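PDB 3FMC: putative succinylglutamate desuccinylase / aspartoacylase from Shewanella amazonensis, which is probably a zinc-dependent hydrolase of the succinylglutamate desuccinylase / aspartoacylase family, thought to act on ester bonds. Local coordinates for residues C[165-170]-C[235-241]. Sequence-based numbering, arbitrary orientation.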
loop_
_atom_site.group_PDB
_atom_site.type_symbol
_atom_site.label_atom_id
_atom_site.label_comp_id
_atom_site.label_asym_id
_atom_site.label_seq_id
_atom_site.Cartn_x
_atom_site.Cartn_y
_atom_site.Cartn_z
ATOM N N ALA C 165 27.598 16.735 17.504
ATOM C CA ALA C 165 28.469 17.336 16.477
ATOM C C ALA C 165 28.327 18.877 16.345
ATOM O O ALA C 165 27.323 19.478 16.743
ATOM C CB ALA C 165 28.165 16.673 15.108
ATOM N N ASP C 166 29.345 19.491 15.738
ATOM C CA ASP C 166 29.345 20.909 15.417
ATOM C C ASP C 166 28.668 21.162 14.083
ATOM O O ASP C 166 28.145 22.236 13.867
ATOM C CB ASP C 166 30.771 21.445 15.340
ATOM C CG ASP C 166 31.530 21.251 16.652
ATOM O OD1 ASP C 166 30.930 21.471 17.727
ATOM O OD2 ASP C 166 32.694 20.795 16.584
ATOM N N ILE C 167 28.751 20.185 13.184
ATOM C CA ILE C 167 28.193 20.262 11.829
ATOM C C ILE C 167 27.347 19.023 11.564
ATOM O O ILE C 167 27.807 17.897 11.770
ATOM C CB ILE C 167 29.327 20.329 10.784
ATOM C CG1 ILE C 167 30.220 21.561 11.050
ATOM C CG2 ILE C 167 28.769 20.345 9.334
ATOM C CD1 ILE C 167 31.539 21.489 10.298
ATOM N N VAL C 168 26.129 19.252 11.087
ATOM C CA VAL C 168 25.190 18.184 10.764
ATOM C C VAL C 168 24.794 18.290 9.309
ATOM O O VAL C 168 24.327 19.357 8.887
ATOM C CB VAL C 168 23.931 18.273 11.652
ATOM C CG1 VAL C 168 22.858 17.305 11.193
ATOM C CG2 VAL C 168 24.312 18.057 13.164
ATOM N N LEU C 169 25.010 17.224 8.557
ATOM C CA LEU C 169 24.619 17.174 7.138
ATOM C C LEU C 169 23.627 16.021 6.941
ATOM O O LEU C 169 23.972 14.866 7.142
ATOM C CB LEU C 169 25.827 16.966 6.212
ATOM C CG LEU C 169 26.999 17.936 6.351
ATOM C CD1 LEU C 169 28.132 17.491 5.370
ATOM C CD2 LEU C 169 26.531 19.366 6.160
ATOM N N ASP C 170 22.401 16.358 6.564
ATOM C CA ASP C 170 21.313 15.359 6.343
ATOM C C ASP C 170 21.179 15.204 4.831
ATOM O O ASP C 170 20.846 16.148 4.133
ATOM C CB ASP C 170 20.021 15.860 6.992
ATOM C CG ASP C 170 18.957 14.753 7.160
ATOM O OD1 ASP C 170 19.276 13.584 6.890
ATOM O OD2 ASP C 170 17.799 15.083 7.540
ATOM N N ARG C 235 26.300 27.974 17.377
ATOM C CA ARG C 235 27.430 27.058 17.484
ATOM C C ARG C 235 27.250 25.705 16.805
ATOM O O ARG C 235 28.026 24.784 17.057
ATOM C CB ARG C 235 27.826 26.886 18.953
ATOM C CG ARG C 235 28.228 28.194 19.633
ATOM C CD ARG C 235 29.662 28.609 19.339
ATOM N NE ARG C 235 29.995 29.821 20.094
ATOM C CZ ARG C 235 31.216 30.181 20.499
ATOM N NH1 ARG C 235 32.272 29.402 20.281
ATOM N NH2 ARG C 235 31.370 31.318 21.171
ATOM N N VAL C 236 26.246 25.587 15.943
ATOM C CA VAL C 236 26.071 24.374 15.136
ATOM C C VAL C 236 25.615 24.740 13.737
ATOM O O VAL C 236 24.797 25.633 13.574
ATOM C CB VAL C 236 25.071 23.368 15.788
ATOM C CG1 VAL C 236 24.300 22.514 14.718
ATOM C CG2 VAL C 236 25.812 22.485 16.853
ATOM N N SER C 237 26.150 24.027 12.746
ATOM C CA SER C 237 25.780 24.181 11.357
ATOM C C SER C 237 24.918 22.938 11.064
ATOM O O SER C 237 25.282 21.860 11.452
ATOM C CB SER C 237 27.011 24.223 10.466
ATOM O OG SER C 237 27.746 25.402 10.759
ATOM N N ALA C 238 23.793 23.110 10.380
ATOM C CA ALA C 238 22.902 21.985 10.027
ATOM C C ALA C 238 22.286 22.318 8.687
ATOM O O ALA C 238 21.526 23.304 8.542
ATOM C CB ALA C 238 21.840 21.743 11.081
ATOM N N LEU C 239 22.665 21.507 7.713
ATOM C CA LEU C 239 22.282 21.700 6.308
ATOM C C LEU C 239 21.655 20.415 5.778
ATOM O O LEU C 239 22.051 19.312 6.184
ATOM C CB LEU C 239 23.560 21.987 5.521
ATOM C CG LEU C 239 24.304 23.219 6.078
ATOM C CD1 LEU C 239 25.755 22.959 6.113
ATOM C CD2 LEU C 239 23.938 24.435 5.267
ATOM N N THR C 240 20.712 20.552 4.835
ATOM C CA THR C 240 20.065 19.392 4.228
ATOM C C THR C 240 20.335 19.449 2.747
ATOM O O THR C 240 19.972 20.401 2.092
ATOM C CB THR C 240 18.545 19.385 4.552
ATOM O OG1 THR C 240 18.371 19.439 5.978
ATOM C CG2 THR C 240 17.842 18.176 3.974
ATOM N N LEU C 241 20.991 18.424 2.244
ATOM C CA LEU C 241 21.339 18.327 0.857
ATOM C C LEU C 241 20.356 17.398 0.158
ATOM O O LEU C 241 20.188 16.273 0.576
ATOM C CB LEU C 241 22.781 17.809 0.724
ATOM C CG LEU C 241 23.978 18.725 1.175
ATOM C CD1 LEU C 241 24.035 19.112 2.604
ATOM C CD2 LEU C 241 25.309 18.045 0.666
HETATM O O HOH W 1 28.966 23.050 18.446
HETATM O O HOH W 2 16.953 17.694 7.497
#
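The side chains of Leu169 and Leu239 run alongside each other on one face of the strand pair, with Leu169 CD2 3.7 Å from Leu239 CD1. In both leucines CG stands opposite the carbonyl carbon and beside the backbone N (chi1 -54° and -58°), which gives the two side chains the same initial course. Leu169 CD2 also comes within 4.4 Å of Leu241 CD1. Helix 251-267 covers this face through Ile261 and Tyr264. On the other face Val168 meets Ala238, CB to CB at 4.1 Å, and helix 210-227 packs over Ala238 with Ala214 and Phe215.

Between the two faces runs the backbone pairing of two parallel strands. The N-H groups of Ser237, Leu239 and Leu241 bond to the carbonyls of Asp166, Val168 and Asp170. Val168 and Asp170 return bonds to Ser237 O and Leu239 O. The shortest of the five is Val168 N to Ser237 O, 2.8 Å. CA-H...O contacts run alongside these bonds.

Polar groups gather at both ends of the pair; Ser237 OG, on the leucine face, hydrogen-bonds Glu187 OE1. One water donates to Asp166 OD1, while Asp166 OD2 accepts from Ser35 N. Beyond Val168 and Ala238, a second water bridges Asp170 OD2 and Thr240 OG1, donating to both at 2.7 Å. Asp170 OD1 is hydrogen-bonded to Gln39 NE2 and OD2 to His172 NE2, so both carboxylate oxygens are held. Thr240 OG1 is also hydrogen-bonded to Asp211 OD2.

Strand 36-40 pairs with the far edge of strand 167-174. These neighbouring parallel strands, with helices on both faces, belong to the central sheet of the zinc-carboxypeptidase-like alpha/beta fold. Asp170 holds His172, which with His43 and Glu46 faces a vacant point consistent with a zinc site, with the His-x-x-Glu pairing of this family.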